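Local coordinates for 4-hydroxybutyrate coenzyme A transferase (Shewanella oneidensis, PDB 2OAS), which probably transfers coenzyme A between acyl-CoA thioesters and carboxylic acids such as acetate or 4-hydroxybutyrate, at residues P152-H164 with Y272-D285. Numbering follows the deposited sequence.
Sequences PQMPRTHGDGFIH and YDYVDDNPAVIFMD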
loop_
_atom_site.group_PDB
_atom_site.type_symbol
_atom_site.label_atom_id
_atom_site.label_comp_id
_atom_site.label_asym_id
_atom_site.label_seq_id
_atom_site.Cartn_x
_atom_site.Cartn_y
_atom_site.Cartn_z
ATOM N N PRO A 152 8.555 -32.861 -20.763
ATOM C CA PRO A 152 7.771 -32.763 -21.994
ATOM C C PRO A 152 6.321 -32.355 -21.729
ATOM O O PRO A 152 5.603 -31.977 -22.650
ATOM C CB PRO A 152 7.858 -34.164 -22.573
ATOM C CG PRO A 152 9.218 -34.597 -22.180
ATOM C CD PRO A 152 9.311 -34.124 -20.737
ATOM N N GLN A 153 5.892 -32.441 -20.472
ATOM C CA GLN A 153 4.529 -32.090 -20.107
ATOM C C GLN A 153 4.424 -30.590 -19.851
ATOM O O GLN A 153 3.341 -30.016 -19.922
ATOM C CB GLN A 153 4.096 -32.868 -18.861
ATOM C CG GLN A 153 4.217 -34.374 -19.009
ATOM C CD GLN A 153 3.449 -34.908 -20.217
ATOM O OE1 GLN A 153 3.907 -35.841 -20.901
ATOM N NE2 GLN A 153 2.265 -34.318 -20.487
HETATM N N MSE A 154 5.545 -29.943 -19.563
HETATM C CA MSE A 154 5.498 -28.514 -19.316
HETATM C C MSE A 154 5.149 -27.792 -20.610
HETATM O O MSE A 154 5.853 -27.915 -21.616
HETATM C CB MSE A 154 6.844 -28.006 -18.789
HETATM C CG MSE A 154 6.824 -26.554 -18.320
HETATM SE SE MSE A 154 5.535 -26.205 -16.901
HETATM C CE MSE A 154 6.640 -26.405 -15.326
ATOM N N PRO A 155 4.031 -27.051 -20.612
ATOM C CA PRO A 155 3.650 -26.326 -21.822
ATOM C C PRO A 155 4.639 -25.192 -22.135
ATOM O O PRO A 155 5.232 -24.604 -21.229
ATOM C CB PRO A 155 2.235 -25.836 -21.495
ATOM C CG PRO A 155 2.210 -25.759 -19.998
ATOM C CD PRO A 155 2.985 -26.962 -19.576
ATOM N N ARG A 156 4.826 -24.914 -23.425
ATOM C CA ARG A 156 5.732 -23.867 -23.915
ATOM C C ARG A 156 4.987 -22.542 -23.938
ATOM O O ARG A 156 4.570 -22.077 -24.998
ATOM C CB ARG A 156 6.182 -24.225 -25.329
ATOM C CG ARG A 156 7.189 -23.288 -25.976
ATOM C CD ARG A 156 7.642 -23.907 -27.283
ATOM N NE ARG A 156 8.791 -23.251 -27.880
ATOM C CZ ARG A 156 8.719 -22.344 -28.852
ATOM N NH1 ARG A 156 7.534 -21.977 -29.329
ATOM N NH2 ARG A 156 9.841 -21.825 -29.352
ATOM N N THR A 157 4.831 -21.930 -22.768
ATOM C CA THR A 157 4.109 -20.672 -22.635
ATOM C C THR A 157 4.760 -19.485 -23.333
ATOM O O THR A 157 5.983 -19.415 -23.440
ATOM C CB THR A 157 3.908 -20.285 -21.138
ATOM O OG1 THR A 157 5.184 -20.110 -20.505
ATOM C CG2 THR A 157 3.130 -21.372 -20.400
ATOM N N HIS A 158 3.939 -18.543 -23.796
ATOM C CA HIS A 158 4.464 -17.347 -24.443
ATOM C C HIS A 158 4.657 -16.246 -23.423
ATOM O O HIS A 158 3.981 -16.218 -22.400
ATOM C CB HIS A 158 3.541 -16.855 -25.551
ATOM C CG HIS A 158 3.683 -17.614 -26.825
ATOM N ND1 HIS A 158 3.782 -16.992 -28.051
ATOM C CD2 HIS A 158 3.767 -18.942 -27.067
ATOM C CE1 HIS A 158 3.924 -17.907 -28.996
ATOM N NE2 HIS A 158 3.919 -19.099 -28.425
ATOM N N GLY A 159 5.589 -15.343 -23.712
ATOM C CA GLY A 159 5.886 -14.258 -22.794
ATOM C C GLY A 159 7.356 -14.250 -22.390
ATOM O O GLY A 159 8.227 -14.496 -23.226
ATOM N N ASP A 160 7.647 -13.988 -21.120
ATOM C CA ASP A 160 9.038 -13.944 -20.683
ATOM C C ASP A 160 9.596 -15.226 -20.086
ATOM O O ASP A 160 10.677 -15.209 -19.511
ATOM C CB ASP A 160 9.231 -12.824 -19.666
ATOM C CG ASP A 160 8.540 -11.540 -20.076
ATOM O OD1 ASP A 160 8.634 -11.158 -21.277
ATOM O OD2 ASP A 160 7.910 -10.912 -19.191
ATOM N N GLY A 161 8.885 -16.337 -20.225
ATOM C CA GLY A 161 9.375 -17.579 -19.658
ATOM C C GLY A 161 10.473 -18.300 -20.419
ATOM O O GLY A 161 10.882 -19.385 -20.011
ATOM N N PHE A 162 10.967 -17.727 -21.509
ATOM C CA PHE A 162 12.013 -18.376 -22.296
ATOM C C PHE A 162 13.428 -18.222 -21.740
ATOM O O PHE A 162 13.808 -17.158 -21.262
ATOM C CB PHE A 162 11.957 -17.859 -23.740
ATOM C CG PHE A 162 10.768 -18.353 -24.490
ATOM C CD1 PHE A 162 10.683 -19.690 -24.868
ATOM C CD2 PHE A 162 9.695 -17.514 -24.742
ATOM C CE1 PHE A 162 9.539 -20.186 -25.476
ATOM C CE2 PHE A 162 8.542 -17.999 -25.351
ATOM C CZ PHE A 162 8.466 -19.339 -25.722
ATOM N N ILE A 163 14.206 -19.300 -21.817
ATOM C CA ILE A 163 15.581 -19.326 -21.316
ATOM C C ILE A 163 16.374 -20.380 -22.097
ATOM O O ILE A 163 15.850 -21.441 -22.458
ATOM C CB ILE A 163 15.590 -19.633 -19.771
ATOM C CG1 ILE A 163 17.018 -19.876 -19.258
ATOM C CG2 ILE A 163 14.757 -20.868 -19.485
ATOM C CD1 ILE A 163 17.956 -18.714 -19.409
ATOM N N HIS A 164 17.639 -20.084 -22.365
ATOM C CA HIS A 164 18.472 -20.997 -23.142
ATOM C C HIS A 164 19.093 -22.086 -22.286
ATOM O O HIS A 164 19.533 -21.828 -21.178
ATOM C CB HIS A 164 19.553 -20.209 -23.885
ATOM C CG HIS A 164 20.138 -20.956 -25.043
ATOM N ND1 HIS A 164 21.188 -21.839 -24.908
ATOM C CD2 HIS A 164 19.781 -20.995 -26.343
ATOM C CE1 HIS A 164 21.451 -22.387 -26.076
ATOM N NE2 HIS A 164 20.612 -21.892 -26.963
ATOM N N TYR A 272 -3.695 -26.318 -19.270
ATOM C CA TYR A 272 -2.291 -26.363 -19.663
ATOM C C TYR A 272 -2.180 -26.592 -21.161
ATOM O O TYR A 272 -1.173 -26.267 -21.803
ATOM C CB TYR A 272 -1.559 -27.476 -18.910
ATOM C CG TYR A 272 -1.655 -27.370 -17.403
ATOM C CD1 TYR A 272 -1.698 -26.127 -16.774
ATOM C CD2 TYR A 272 -1.676 -28.512 -16.604
ATOM C CE1 TYR A 272 -1.763 -26.026 -15.381
ATOM C CE2 TYR A 272 -1.738 -28.424 -15.215
ATOM C CZ TYR A 272 -1.784 -27.175 -14.606
ATOM O OH TYR A 272 -1.869 -27.049 -13.238
ATOM N N ASP A 273 -3.237 -27.145 -21.720
ATOM C CA ASP A 273 -3.276 -27.446 -23.129
ATOM C C ASP A 273 -3.586 -26.197 -23.921
ATOM O O ASP A 273 -3.132 -26.015 -25.052
ATOM C CB ASP A 273 -4.363 -28.460 -23.369
ATOM C CG ASP A 273 -4.013 -29.401 -24.438
ATOM O OD1 ASP A 273 -3.725 -28.930 -25.564
ATOM O OD2 ASP A 273 -4.012 -30.611 -24.142
ATOM N N TYR A 274 -4.379 -25.341 -23.300
ATOM C CA TYR A 274 -4.793 -24.099 -23.911
ATOM C C TYR A 274 -3.656 -23.103 -23.884
ATOM O O TYR A 274 -3.414 -22.411 -24.867
ATOM C CB TYR A 274 -6.011 -23.532 -23.164
ATOM C CG TYR A 274 -6.397 -22.128 -23.572
ATOM C CD1 TYR A 274 -6.834 -21.847 -24.865
ATOM C CD2 TYR A 274 -6.299 -21.071 -22.667
ATOM C CE1 TYR A 274 -7.155 -20.545 -25.253
ATOM C CE2 TYR A 274 -6.618 -19.765 -23.045
ATOM C CZ TYR A 274 -7.039 -19.510 -24.342
ATOM O OH TYR A 274 -7.304 -18.217 -24.735
ATOM N N VAL A 275 -2.941 -23.028 -22.775
ATOM C CA VAL A 275 -1.846 -22.071 -22.695
ATOM C C VAL A 275 -0.633 -22.551 -23.467
ATOM O O VAL A 275 0.202 -21.750 -23.879
ATOM C CB VAL A 275 -1.450 -21.785 -21.222
ATOM C CG1 VAL A 275 -2.696 -21.478 -20.418
ATOM C CG2 VAL A 275 -0.695 -22.951 -20.624
ATOM N N ASP A 276 -0.547 -23.853 -23.681
ATOM C CA ASP A 276 0.599 -24.414 -24.391
ATOM C C ASP A 276 0.878 -23.802 -25.764
ATOM O O ASP A 276 0.127 -24.003 -26.705
ATOM C CB ASP A 276 0.458 -25.931 -24.524
ATOM C CG ASP A 276 1.721 -26.579 -25.048
ATOM O OD1 ASP A 276 2.801 -25.970 -24.888
ATOM O OD2 ASP A 276 1.639 -27.692 -25.609
ATOM N N ASP A 277 1.962 -23.042 -25.848
ATOM C CA ASP A 277 2.372 -22.413 -27.092
ATOM C C ASP A 277 1.243 -21.606 -27.713
ATOM O O ASP A 277 1.085 -21.607 -28.926
ATOM C CB ASP A 277 2.847 -23.508 -28.066
ATOM C CG ASP A 277 3.714 -22.968 -29.194
ATOM O OD1 ASP A 277 4.131 -21.790 -29.131
ATOM O OD2 ASP A 277 3.991 -23.738 -30.147
ATOM N N ASN A 278 0.471 -20.912 -26.876
ATOM C CA ASN A 278 -0.656 -20.099 -27.339
ATOM C C ASN A 278 -0.318 -18.614 -27.405
ATOM O O ASN A 278 -0.225 -17.938 -26.374
ATOM C CB ASN A 278 -1.864 -20.287 -26.422
ATOM C CG ASN A 278 -3.147 -19.732 -27.015
ATOM O OD1 ASN A 278 -3.127 -18.814 -27.836
ATOM N ND2 ASN A 278 -4.278 -20.284 -26.593
ATOM N N PRO A 279 -0.167 -18.071 -28.629
ATOM C CA PRO A 279 0.163 -16.659 -28.847
ATOM C C PRO A 279 -0.760 -15.688 -28.117
ATOM O O PRO A 279 -0.361 -14.565 -27.805
ATOM C CB PRO A 279 0.036 -16.502 -30.360
ATOM C CG PRO A 279 0.344 -17.843 -30.870
ATOM C CD PRO A 279 -0.379 -18.751 -29.910
ATOM N N ALA A 280 -1.990 -16.110 -27.859
ATOM C CA ALA A 280 -2.944 -15.236 -27.193
ATOM C C ALA A 280 -2.771 -15.170 -25.672
ATOM O O ALA A 280 -3.328 -14.282 -25.031
ATOM C CB ALA A 280 -4.377 -15.658 -27.546
ATOM N N VAL A 281 -1.995 -16.092 -25.103
ATOM C CA VAL A 281 -1.771 -16.101 -23.658
ATOM C C VAL A 281 -0.335 -15.724 -23.331
ATOM O O VAL A 281 0.611 -16.399 -23.736
ATOM C CB VAL A 281 -2.087 -17.490 -23.022
ATOM C CG1 VAL A 281 -1.991 -17.406 -21.503
ATOM C CG2 VAL A 281 -3.483 -17.955 -23.432
ATOM N N ILE A 282 -0.174 -14.640 -22.589
ATOM C CA ILE A 282 1.142 -14.167 -22.222
ATOM C C ILE A 282 1.438 -14.232 -20.723
ATOM O O ILE A 282 0.783 -13.576 -19.904
ATOM C CB ILE A 282 1.345 -12.724 -22.695
ATOM C CG1 ILE A 282 1.207 -12.663 -24.220
ATOM C CG2 ILE A 282 2.712 -12.206 -22.238
ATOM C CD1 ILE A 282 2.195 -13.550 -24.969
ATOM N N PHE A 283 2.427 -15.047 -20.383
ATOM C CA PHE A 283 2.874 -15.214 -19.021
ATOM C C PHE A 283 3.986 -14.205 -18.870
ATOM O O PHE A 283 5.067 -14.348 -19.435
ATOM C CB PHE A 283 3.420 -16.631 -18.786
ATOM C CG PHE A 283 2.351 -17.675 -18.667
ATOM C CD1 PHE A 283 1.615 -18.075 -19.779
ATOM C CD2 PHE A 283 2.046 -18.232 -17.423
ATOM C CE1 PHE A 283 0.592 -18.997 -19.657
ATOM C CE2 PHE A 283 1.020 -19.155 -17.294
ATOM C CZ PHE A 283 0.294 -19.546 -18.413
HETATM N N MSE A 284 3.711 -13.188 -18.080
HETATM C CA MSE A 284 4.640 -12.104 -17.860
HETATM C C MSE A 284 5.230 -12.154 -16.462
HETATM O O MSE A 284 4.640 -12.741 -15.554
HETATM C CB MSE A 284 3.878 -10.807 -18.045
HETATM C CG MSE A 284 4.696 -9.557 -18.154
HETATM SE SE MSE A 284 3.432 -8.153 -18.516
HETATM C CE MSE A 284 3.303 -8.429 -20.423
ATOM N N ASP A 285 6.387 -11.514 -16.306
ATOM C CA ASP A 285 7.115 -11.429 -15.040
ATOM C C ASP A 285 6.319 -10.638 -14.009
ATOM O O ASP A 285 5.891 -9.522 -14.287
ATOM C CB ASP A 285 8.470 -10.754 -15.293
ATOM C CG ASP A 285 9.204 -10.376 -14.012
ATOM O OD1 ASP A 285 8.859 -10.896 -12.927
ATOM O OD2 ASP A 285 10.146 -9.562 -14.097
#
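Gly159 pairs in parallel with Phe283, and two backbone bonds bracket the glycine. Phe283 N donates to His158 O at 2.8 Å, and Asp160 N reaches Phe283 O at 3.1 Å. Through this pairing the short, weakly bonded strand 158-159 joins the margin of a parallel sheet whose middle strand is 281-283 and whose other margin is 260-262. At Gly159, phi 123° and the position facing Phe283 O both exclude a CB. Upstream, the chain following helix 269-275 is clamped at Arg156, whose N donates to Asp276 OD1 (2.7 Å) while its O accepts a weak bond from Asp277 N.

The His158 imidazole lies against the turn 278-281, with Pro279 CA over one face in a CH-pi contact (4.0 Å from CA to ring centroid). With CG anti to its carbonyl carbon (chi1 -80°), the ring extends toward Asp277, and NE2 donates to Asp277 OD1 at 2.8 Å, the acceptor lying in the ring plane. The same oxygen takes a weak, long salt bridge from Arg156 NH1, the guanidinium and carboxylate planes being nearly perpendicular (86°); Arg156 NH2 pairs with Asp122. Ile282 CD1 packs on His158 CB at 3.6 Å. Replacing the imidazole with an alanine methyl is likely to leave Asp277 OD1 with the weak Arg156 bond as its remaining tie to segment 152-164 and uncover Pro279. Thr157 presents CG2 over the Phe283 ring face (3.8 Å to the centroid), while its OG1 bonds to Gly130 O. The Phe283 side chain is about 10 Å from that of Glu233, to which CoA can be bound covalently.

The contact thus joins the N-terminal and C-terminal family regions through strand pairing and a polar cluster in which two basic side chains converge on one carboxylate oxygen. That carboxylate would probably favour a protonated His158, an effect Arg156 NH1 on the same oxygen is likely to weaken.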